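PDB 3B5O: CADD-like protein of unknown function from Nostoc punctiforme, which is of unknown function but, as a CADD-like helical protein of the heme oxygenase-like clan, may be an oxidoreductase. Local coordinates for residues A[42-47]-A[227-232]; A[67-72]-A[133-138]; A[88-93]-A[172-177]; A[145-150]-A[209-214]. All blocks are in the same frame, centred on the assembly; numbering follows the deposited sequence. Where two conformers were deposited one is given.

Contact 1: A[42-47]-A[227-232]; sequences AYVMQQ and QEAISS
In the all-helical bundle of this chain, Y43 of helix 38-68 meets E228 and A229 in the last turns of helix 204-230. The two side chains Y43 and E228 cross at about a right angle, and the ring and carboxylate planes stand 65° apart. Y43 OH donates a hydrogen bond of 2.6 Å to E228 OE1, reaching that oxygen from above the carboxylate plane. With CG anti to its backbone N (chi1 168°), the tyrosine ring reaches from its own helix to helix 204-230. Behind the polar pair the packing is apolar: A229 CB sits 3.9 Å from Y43 CD2 and 3.7 Å from V44 CG2. Q47 CG, from the tyrosine's own helix, covers one ring face toward its rim. The glutamate has further partners, OE1 bonding S117 OG and OE2 A119 N, so both oxygens are engaged and the group is probably held in its ionised form. A phenylalanine at Y43 would keep the ring against A229, but E228 OE1 would probably lose its tyrosine donor and depend more heavily on S117. One short hydrogen bond to a carboxylate oxygen, beside small aliphatic contacts, thus ties two long helices in a bundle consistent with the heme oxygenase-like fold.

Contact 2: A[67-72]-A[133-138]; sequences LGAGWN and RQVDYV
W71 and V135 meet where two helix junctions of the bundle come together: a Schellman motif closing helix 38-68, and the first turn of helix 135-163. The motif turns at G70, whose positive phi of 79° suits glycine, and W71 follows as the N-cap of helix 72-85. The close packing lies over the indole. V135 CG2 stands above the six-membered ring of W71, 3.8 Å from its centroid and only 11° off the normal, a CH-pi contact. CG2, anti to the backbone N, takes the ring face; V135 CG1 meets A69 CB at 3.7 Å and also brushes the indole at W71 CZ2. Y198 stacks on W71, and I199 also touches the indole, so the loop around these residues adds to the burial of the tryptophan.

The outer side is more exposed, A69 giving one methyl at its margin, and Q134, the N-cap of helix 135-163, is exposed as well. Its amide nevertheless braces the neighbouring acid: Q134 NE2 donates to D136 OD1 at 2.9 Å, on the anti side of the carboxylate and tilted out of its plane. That bond helps to fix the rotation of a group standing 80° from the indole plane, and the second oxygen, D136 OD2, lies in that plane at the ring edge, 3.3 Å from W71 CH2.

Contact 3: A[88-93]-A[172-177]; sequences STTGGI and LQYFFS
T90 and Y174 are brought together by two first torsions. A chi1 of 173° swings the ring of Y174 away from its own backbone N and carries it out from helix 170-180 toward the loop; the threonine, at chi1 49°, presents its methyl to that ring and keeps its hydroxyl for its own turn. T90 CG2 meets the ring at its edge, near the plane, 4.1 Å from Y174 CE2. This is a light surface contact of 65 Å² in all, and T89 O approaches Y174 OH no closer than 4.5 Å. The threonine is held more firmly from within its loop. T90 OG1 donates to I93 O at 2.7 Å, in the carbonyl plane and with a C=O...donor angle of 158°, and I93 N returns a bond to T90 O at 3.2 Å. With an alanine here both branches are gone, so I93 O would probably lose its hydroxyl donor and the rim of Y174 its methyl neighbour. T90 also touches H95 and L98, which places the loop against the start of helix 95-107. G91 and G92, both at positive phi, occupy the two central positions between T90 and I93, the signature of a type I' beta turn, here set in a link between helices.

Contact 4: A[145-150]-A[209-214]; sequences IEATSI and AGFRAM
Aliphatic packing joins I145 to M214, a selenomethionine, across helices 135-163 and 204-230. M214 CE comes within 3.5 Å of I145 CG1 and also lies near I145 CD1, the two side chains meeting at a slant. A bend at chi2 (64°) in the selenomethionine turns its terminal methyl onto the isoleucine.

The aromatic contact is edge-on. A147 CB sits near the plane of the F211 ring, equally far, at 3.8 Å, from CE2 and from CZ of F211, so the methyl faces the middle of that ring bond.

Among the polar side chains, T148 OG1 bonds to A144 O one turn back in its own helix. In one of two conformers, and so less certainly, S149 OG donates to I145 O at 2.7 Å. On the other helix R212 NH1 bonds to Y19 OH. The backbone bond from S149 N reaches E146 O at 3.3 Å, three residues back.

Three further helices pack around the pair. Helix 2-18 brings L11 against F211 and N12 against A147; helix 118-131 sends F131 to I145 and V127 with L130 to M214; and L55 of helix 38-68 touches both I145 and M214, while F51 of the same helix adds to the cover on M214.

Contacts 1 and 2 mark far ends of the bundle: both use helix 38-68, yet their centres are 36 Å apart, on opposite sides of the chain's centre. Contact 4 is the most central, its centre about 8 Å from the centre of the chain, and shares helix 204-230 with contact 1 and helix 135-163 with contact 2. Contacts 2 and 4 are the pair that touch, Y137 OH lying 3.3 Å from A213 CB. Contact 3 is a surface contact, with its nearest atoms about 7 Å from contact 1 and 8 Å from contact 4. No ligand or active site is identified, so the contacts can be related only to the fold, where they join parts of one helical chain.

Contact 1: A[42-47]-A[227-232]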
# COMPACT_ATOMS: atom_id res chain seq x y z
N ALA A 42 -13.35 8.72 -8.46
CA ALA A 42 -13.88 8.53 -7.12
C ALA A 42 -14.01 7.04 -6.79
O ALA A 42 -13.71 6.63 -5.67
CB ALA A 42 -15.24 9.25 -6.97
N TYR A 43 -14.44 6.24 -7.77
CA TYR A 43 -14.52 4.79 -7.62
C TYR A 43 -13.15 4.21 -7.31
O TYR A 43 -13.02 3.36 -6.42
CB TYR A 43 -15.09 4.14 -8.88
CG TYR A 43 -14.95 2.65 -8.93
CD1 TYR A 43 -15.89 1.82 -8.33
CD2 TYR A 43 -13.85 2.05 -9.53
CE1 TYR A 43 -15.75 0.44 -8.36
CE2 TYR A 43 -13.72 0.68 -9.57
CZ TYR A 43 -14.66 -0.13 -8.98
OH TYR A 43 -14.55 -1.51 -8.99
N VAL A 44 -12.13 4.64 -8.04
CA VAL A 44 -10.79 4.18 -7.75
C VAL A 44 -10.40 4.49 -6.29
O VAL A 44 -9.83 3.64 -5.60
CB VAL A 44 -9.75 4.81 -8.73
CG1 VAL A 44 -8.30 4.55 -8.25
CG2 VAL A 44 -9.99 4.31 -10.16
N MSE A 45 -10.69 5.70 -5.82
CA MSE A 45 -10.34 6.09 -4.46
C MSE A 45 -11.12 5.32 -3.40
O MSE A 45 -10.57 4.98 -2.36
CB MSE A 45 -10.52 7.60 -4.26
CG MSE A 45 -9.41 8.45 -4.93
SE MSE A 45 -7.60 7.87 -4.47
CE MSE A 45 -7.89 7.98 -2.61
N GLN A 46 -12.37 5.01 -3.68
CA GLN A 46 -13.15 4.17 -2.78
C GLN A 46 -12.51 2.80 -2.64
O GLN A 46 -12.34 2.28 -1.53
CB GLN A 46 -14.56 3.99 -3.29
CG GLN A 46 -15.43 5.23 -3.23
CD GLN A 46 -16.76 5.01 -3.92
OE1 GLN A 46 -16.86 4.30 -4.92
NE2 GLN A 46 -17.81 5.61 -3.35
N GLN A 47 -12.18 2.19 -3.76
CA GLN A 47 -11.50 0.88 -3.72
C GLN A 47 -10.13 0.95 -3.09
O GLN A 47 -9.76 0.08 -2.28
CB GLN A 47 -11.43 0.27 -5.11
CG GLN A 47 -12.79 -0.12 -5.62
CD GLN A 47 -13.43 -1.23 -4.77
OE1 GLN A 47 -12.79 -2.23 -4.44
NE2 GLN A 47 -14.72 -1.05 -4.42
N GLN A 227 -9.24 -0.68 -15.26
CA GLN A 227 -10.21 -1.26 -16.18
C GLN A 227 -11.62 -1.27 -15.58
O GLN A 227 -12.58 -0.93 -16.27
CB GLN A 227 -9.77 -2.66 -16.61
CG GLN A 227 -10.77 -3.39 -17.51
CD GLN A 227 -11.12 -2.61 -18.76
OE1 GLN A 227 -12.27 -2.65 -19.22
NE2 GLN A 227 -10.15 -1.88 -19.30
N GLU A 228 -11.76 -1.65 -14.32
CA GLU A 228 -13.07 -1.60 -13.68
C GLU A 228 -13.64 -0.19 -13.76
O GLU A 228 -14.82 -0.01 -14.09
CB GLU A 228 -12.99 -2.04 -12.21
CG GLU A 228 -12.80 -3.50 -12.04
CD GLU A 228 -12.73 -3.93 -10.58
OE1 GLU A 228 -12.54 -3.07 -9.68
OE2 GLU A 228 -12.83 -5.15 -10.37
N ALA A 229 -12.80 0.80 -13.46
CA ALA A 229 -13.26 2.18 -13.40
C ALA A 229 -13.76 2.62 -14.77
O ALA A 229 -14.86 3.16 -14.89
CB ALA A 229 -12.16 3.09 -12.91
N ILE A 230 -12.96 2.38 -15.80
CA ILE A 230 -13.31 2.89 -17.14
C ILE A 230 -14.48 2.13 -17.78
O ILE A 230 -15.21 2.68 -18.63
CB ILE A 230 -12.07 2.88 -18.05
CG1 ILE A 230 -12.20 3.96 -19.15
CG2 ILE A 230 -11.82 1.51 -18.66
CD1 ILE A 230 -12.10 5.37 -18.59
N SER A 231 -14.68 0.88 -17.36
CA SER A 231 -15.72 0.00 -17.92
C SER A 231 -17.14 0.44 -17.59
O SER A 231 -18.09 -0.06 -18.19
CB SER A 231 -15.54 -1.44 -17.45
OG SER A 231 -16.02 -1.63 -16.13
N SER A 232 -17.31 1.34 -16.63
CA SER A 232 -18.65 1.81 -16.25
C SER A 232 -19.40 2.53 -17.39
O SER A 232 -20.62 2.68 -17.35
CB SER A 232 -18.55 2.74 -15.05
OG SER A 232 -17.97 3.97 -15.44

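Contact 2: A[67-72]-A[133-138]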
# COMPACT_ATOMS: atom_id res chain seq x y z
N LEU A 67 7.32 -13.17 15.55
CA LEU A 67 7.36 -13.74 16.92
C LEU A 67 7.59 -15.24 16.89
O LEU A 67 8.42 -15.77 17.66
CB LEU A 67 6.06 -13.48 17.67
CG LEU A 67 5.83 -12.06 18.17
CD1 LEU A 67 4.44 -11.99 18.79
CD2 LEU A 67 6.91 -11.59 19.17
N GLY A 68 6.86 -15.92 16.02
CA GLY A 68 6.94 -17.38 15.90
C GLY A 68 8.33 -17.88 15.57
O GLY A 68 8.71 -18.98 15.98
N ALA A 69 9.08 -17.07 14.83
CA ALA A 69 10.45 -17.39 14.41
C ALA A 69 11.51 -16.89 15.39
O ALA A 69 12.71 -17.10 15.17
CB ALA A 69 10.71 -16.78 13.01
N GLY A 70 11.08 -16.21 16.45
CA GLY A 70 12.01 -15.61 17.41
C GLY A 70 12.63 -14.30 16.95
O GLY A 70 13.61 -13.83 17.53
N TRP A 71 12.05 -13.69 15.91
CA TRP A 71 12.52 -12.40 15.43
C TRP A 71 11.90 -11.28 16.27
O TRP A 71 11.09 -10.48 15.80
CB TRP A 71 12.16 -12.21 13.95
CG TRP A 71 12.86 -13.12 12.98
CD1 TRP A 71 13.52 -14.30 13.24
CD2 TRP A 71 12.94 -12.93 11.57
NE1 TRP A 71 14.00 -14.84 12.08
CE2 TRP A 71 13.66 -14.02 11.04
CE3 TRP A 71 12.46 -11.94 10.69
CZ2 TRP A 71 13.93 -14.13 9.68
CZ3 TRP A 71 12.74 -12.06 9.34
CH2 TRP A 71 13.46 -13.15 8.85
N ASN A 72 12.28 -11.20 17.54
CA ASN A 72 11.56 -10.35 18.48
C ASN A 72 11.66 -8.87 18.17
O ASN A 72 10.67 -8.13 18.29
CB ASN A 72 12.05 -10.66 19.90
CG ASN A 72 11.73 -12.07 20.32
OD1 ASN A 72 10.62 -12.56 20.12
ND2 ASN A 72 12.71 -12.75 20.90
N ARG A 133 2.98 -17.63 4.31
CA ARG A 133 4.20 -18.39 4.03
C ARG A 133 5.19 -18.32 5.22
O ARG A 133 4.82 -17.87 6.29
CB ARG A 133 4.84 -17.82 2.75
CG ARG A 133 3.98 -18.00 1.50
CD ARG A 133 4.24 -19.33 0.82
NE ARG A 133 5.64 -19.51 0.43
CZ ARG A 133 6.14 -19.37 -0.80
NH1 ARG A 133 5.37 -19.06 -1.84
NH2 ARG A 133 7.44 -19.55 -0.98
N GLN A 134 6.43 -18.77 5.03
CA GLN A 134 7.45 -18.71 6.11
C GLN A 134 7.92 -17.27 6.36
O GLN A 134 7.75 -16.39 5.53
CB GLN A 134 8.65 -19.65 5.83
CG GLN A 134 9.81 -19.05 4.98
CD GLN A 134 11.06 -19.96 4.82
OE1 GLN A 134 10.96 -21.13 4.41
NE2 GLN A 134 12.25 -19.40 5.10
N VAL A 135 8.52 -17.05 7.52
CA VAL A 135 8.81 -15.71 8.01
C VAL A 135 9.61 -14.85 7.03
O VAL A 135 9.31 -13.67 6.87
CB VAL A 135 9.49 -15.75 9.40
CG1 VAL A 135 10.84 -16.50 9.35
CG2 VAL A 135 9.65 -14.36 9.99
N ASP A 136 10.62 -15.43 6.38
CA ASP A 136 11.46 -14.62 5.49
C ASP A 136 10.67 -14.06 4.30
O ASP A 136 10.80 -12.89 3.96
CB ASP A 136 12.67 -15.43 5.03
CG ASP A 136 13.44 -16.01 6.20
OD1 ASP A 136 13.03 -17.10 6.67
OD2 ASP A 136 14.43 -15.38 6.65
N TYR A 137 9.84 -14.89 3.72
CA TYR A 137 9.00 -14.52 2.60
C TYR A 137 7.99 -13.50 3.04
O TYR A 137 7.75 -12.50 2.35
CB TYR A 137 8.30 -15.76 2.08
CG TYR A 137 7.54 -15.63 0.79
CD1 TYR A 137 6.23 -15.13 0.78
CD2 TYR A 137 8.07 -16.05 -0.42
CE1 TYR A 137 5.51 -15.06 -0.37
CE2 TYR A 137 7.35 -15.99 -1.58
CZ TYR A 137 6.06 -15.49 -1.56
OH TYR A 137 5.32 -15.45 -2.72
N VAL A 138 7.36 -13.75 4.19
CA VAL A 138 6.33 -12.82 4.70
C VAL A 138 6.93 -11.45 4.98
O VAL A 138 6.31 -10.42 4.68
CB VAL A 138 5.63 -13.39 5.95
CG1 VAL A 138 4.69 -12.35 6.58
CG2 VAL A 138 4.88 -14.66 5.57

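Contact 3: A[88-93]-A[172-177]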
# COMPACT_ATOMS: atom_id res chain seq x y z
N SER A 88 -1.38 6.25 16.83
CA SER A 88 -0.54 6.59 17.99
C SER A 88 0.17 7.94 17.87
O SER A 88 0.57 8.51 18.90
CB SER A 88 0.48 5.49 18.25
OG SER A 88 1.46 5.48 17.24
N THR A 89 0.37 8.43 16.65
CA THR A 89 1.05 9.73 16.45
C THR A 89 0.11 10.78 15.84
O THR A 89 0.56 11.87 15.47
CB THR A 89 2.29 9.57 15.55
OG1 THR A 89 1.89 9.30 14.21
CG2 THR A 89 3.19 8.45 16.07
N THR A 90 -1.17 10.45 15.72
CA THR A 90 -2.17 11.32 15.12
C THR A 90 -3.40 11.42 16.02
O THR A 90 -4.55 11.37 15.56
CB THR A 90 -2.54 10.85 13.70
OG1 THR A 90 -2.85 9.45 13.72
CG2 THR A 90 -1.38 11.08 12.72
N GLY A 91 -3.14 11.55 17.33
CA GLY A 91 -4.19 11.76 18.32
C GLY A 91 -5.17 10.63 18.53
O GLY A 91 -6.28 10.84 19.03
N GLY A 92 -4.79 9.41 18.14
CA GLY A 92 -5.69 8.27 18.25
C GLY A 92 -6.57 8.03 17.02
O GLY A 92 -7.37 7.09 17.00
N ILE A 93 -6.45 8.89 16.01
CA ILE A 93 -7.22 8.75 14.78
C ILE A 93 -6.38 7.92 13.79
O ILE A 93 -5.24 8.26 13.48
CB ILE A 93 -7.53 10.11 14.13
CG1 ILE A 93 -8.23 11.04 15.12
CG2 ILE A 93 -8.37 9.92 12.89
CD1 ILE A 93 -8.37 12.47 14.59
N LEU A 172 -6.40 16.16 6.02
CA LEU A 172 -5.94 15.31 4.92
C LEU A 172 -4.61 15.82 4.39
O LEU A 172 -3.73 15.01 4.09
CB LEU A 172 -6.99 15.23 3.82
CG LEU A 172 -6.72 14.25 2.67
CD1 LEU A 172 -6.55 12.83 3.21
CD2 LEU A 172 -7.81 14.30 1.62
N GLN A 173 -4.44 17.13 4.29
CA GLN A 173 -3.16 17.71 3.89
C GLN A 173 -2.03 17.37 4.87
O GLN A 173 -0.88 17.17 4.44
CB GLN A 173 -3.27 19.23 3.71
CG GLN A 173 -2.00 19.90 3.16
CD GLN A 173 -1.54 19.29 1.85
OE1 GLN A 173 -0.46 18.69 1.77
NE2 GLN A 173 -2.35 19.42 0.82
N TYR A 174 -2.34 17.31 6.16
CA TYR A 174 -1.35 16.89 7.17
C TYR A 174 -1.00 15.41 7.02
O TYR A 174 0.18 15.03 7.06
CB TYR A 174 -1.82 17.14 8.61
CG TYR A 174 -0.87 16.53 9.63
CD1 TYR A 174 0.28 17.22 10.03
CD2 TYR A 174 -1.09 15.26 10.15
CE1 TYR A 174 1.17 16.66 10.95
CE2 TYR A 174 -0.20 14.69 11.06
CZ TYR A 174 0.92 15.39 11.46
OH TYR A 174 1.81 14.83 12.35
N PHE A 175 -2.02 14.56 6.88
CA PHE A 175 -1.82 13.14 6.58
C PHE A 175 -0.82 12.95 5.43
O PHE A 175 0.10 12.14 5.54
CB PHE A 175 -3.17 12.45 6.26
CG PHE A 175 -3.03 11.06 5.68
CD1 PHE A 175 -2.55 10.01 6.46
CD2 PHE A 175 -3.38 10.80 4.35
CE1 PHE A 175 -2.41 8.72 5.92
CE2 PHE A 175 -3.26 9.52 3.80
CZ PHE A 175 -2.78 8.48 4.59
N PHE A 176 -1.00 13.71 4.35
CA PHE A 176 -0.10 13.62 3.21
C PHE A 176 1.31 14.15 3.54
O PHE A 176 2.31 13.50 3.22
CB PHE A 176 -0.68 14.36 2.01
CG PHE A 176 -1.85 13.68 1.37
CD1 PHE A 176 -1.91 12.30 1.25
CD2 PHE A 176 -2.88 14.43 0.81
CE1 PHE A 176 -3.00 11.68 0.63
CE2 PHE A 176 -3.95 13.83 0.19
CZ PHE A 176 -4.02 12.45 0.10
N SER A 177 1.37 15.32 4.17
CA SER A 177 2.67 15.94 4.48
C SER A 177 3.52 15.14 5.46
O SER A 177 4.75 15.09 5.32
CB SER A 177 2.47 17.37 4.99
OG SER A 177 2.01 18.21 3.93

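Contact 4: A[145-150]-A[209-214]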
# COMPACT_ATOMS: atom_id res chain seq x y z
N ILE A 145 5.44 -3.41 1.31
CA ILE A 145 4.49 -2.39 1.74
C ILE A 145 5.24 -1.12 2.09
O ILE A 145 4.84 -0.02 1.69
CB ILE A 145 3.67 -2.83 2.98
CG1 ILE A 145 2.87 -4.11 2.72
CG2 ILE A 145 2.74 -1.70 3.45
CD1 ILE A 145 2.29 -4.72 4.04
N GLU A 146 6.33 -1.25 2.84
CA GLU A 146 7.15 -0.09 3.20
C GLU A 146 7.76 0.59 1.96
O GLU A 146 7.75 1.82 1.85
CB GLU A 146 8.25 -0.46 4.21
CG GLU A 146 9.27 0.65 4.45
CD GLU A 146 10.30 0.33 5.50
OE1 GLU A 146 10.02 -0.49 6.39
OE2 GLU A 146 11.40 0.92 5.44
N ALA A 147 8.31 -0.20 1.05
CA ALA A 147 8.97 0.34 -0.14
C ALA A 147 8.01 1.06 -1.08
O ALA A 147 8.38 2.03 -1.74
CB ALA A 147 9.70 -0.77 -0.88
N THR A 148 6.78 0.58 -1.15
CA THR A 148 5.78 1.17 -2.03
C THR A 148 5.03 2.34 -1.41
O THR A 148 4.33 3.04 -2.11
CB THR A 148 4.72 0.13 -2.49
OG1 THR A 148 4.07 -0.48 -1.36
CG2 THR A 148 5.38 -0.92 -3.39
N SER A 149 5.22 2.57 -0.12
CA SER A 149 4.44 3.56 0.61
C SER A 149 4.55 4.97 0.02
O SER A 149 3.53 5.61 -0.24
CB SER A 149 4.87 3.56 2.07
OG SER A 149 4.38 2.40 2.72
N ILE A 150 5.78 5.44 -0.16
CA ILE A 150 6.00 6.80 -0.71
C ILE A 150 5.50 6.94 -2.16
O ILE A 150 4.70 7.83 -2.45
CB ILE A 150 7.45 7.30 -0.54
CG1 ILE A 150 7.74 7.51 0.95
CG2 ILE A 150 7.68 8.59 -1.35
CD1 ILE A 150 9.21 7.79 1.26
N ALA A 209 11.65 -13.09 -2.97
CA ALA A 209 10.46 -13.68 -3.58
C ALA A 209 9.17 -13.10 -2.99
O ALA A 209 8.22 -12.81 -3.72
CB ALA A 209 10.47 -15.20 -3.45
N GLY A 210 9.15 -12.88 -1.69
CA GLY A 210 7.97 -12.32 -1.05
C GLY A 210 7.76 -10.89 -1.50
O GLY A 210 6.63 -10.44 -1.74
N PHE A 211 8.85 -10.14 -1.57
CA PHE A 211 8.79 -8.75 -2.03
C PHE A 211 8.23 -8.69 -3.44
O PHE A 211 7.34 -7.89 -3.75
CB PHE A 211 10.20 -8.15 -1.96
CG PHE A 211 10.27 -6.69 -2.25
CD1 PHE A 211 10.34 -6.21 -3.56
CD2 PHE A 211 10.36 -5.78 -1.21
CE1 PHE A 211 10.42 -4.83 -3.80
CE2 PHE A 211 10.46 -4.42 -1.47
CZ PHE A 211 10.51 -3.96 -2.76
N ARG A 212 8.81 -9.50 -4.33
CA ARG A 212 8.40 -9.54 -5.72
C ARG A 212 6.91 -9.89 -5.83
O ARG A 212 6.16 -9.28 -6.60
CB ARG A 212 9.20 -10.62 -6.45
CG ARG A 212 8.78 -10.87 -7.88
CD ARG A 212 9.12 -9.72 -8.77
NE ARG A 212 10.54 -9.74 -9.07
CZ ARG A 212 11.11 -9.10 -10.08
NH1 ARG A 212 10.41 -8.31 -10.89
NH2 ARG A 212 12.41 -9.26 -10.28
N ALA A 213 6.48 -10.90 -5.07
CA ALA A 213 5.09 -11.35 -5.16
C ALA A 213 4.14 -10.23 -4.75
O ALA A 213 3.08 -10.04 -5.35
CB ALA A 213 4.86 -12.59 -4.30
N MSE A 214 4.52 -9.49 -3.72
CA MSE A 214 3.66 -8.42 -3.23
C MSE A 214 3.54 -7.28 -4.23
O MSE A 214 2.45 -6.80 -4.51
CB MSE A 214 4.18 -7.91 -1.89
CG MSE A 214 3.34 -6.85 -1.25
SE MSE A 214 1.57 -7.48 -0.79
CE MSE A 214 1.07 -6.21 0.50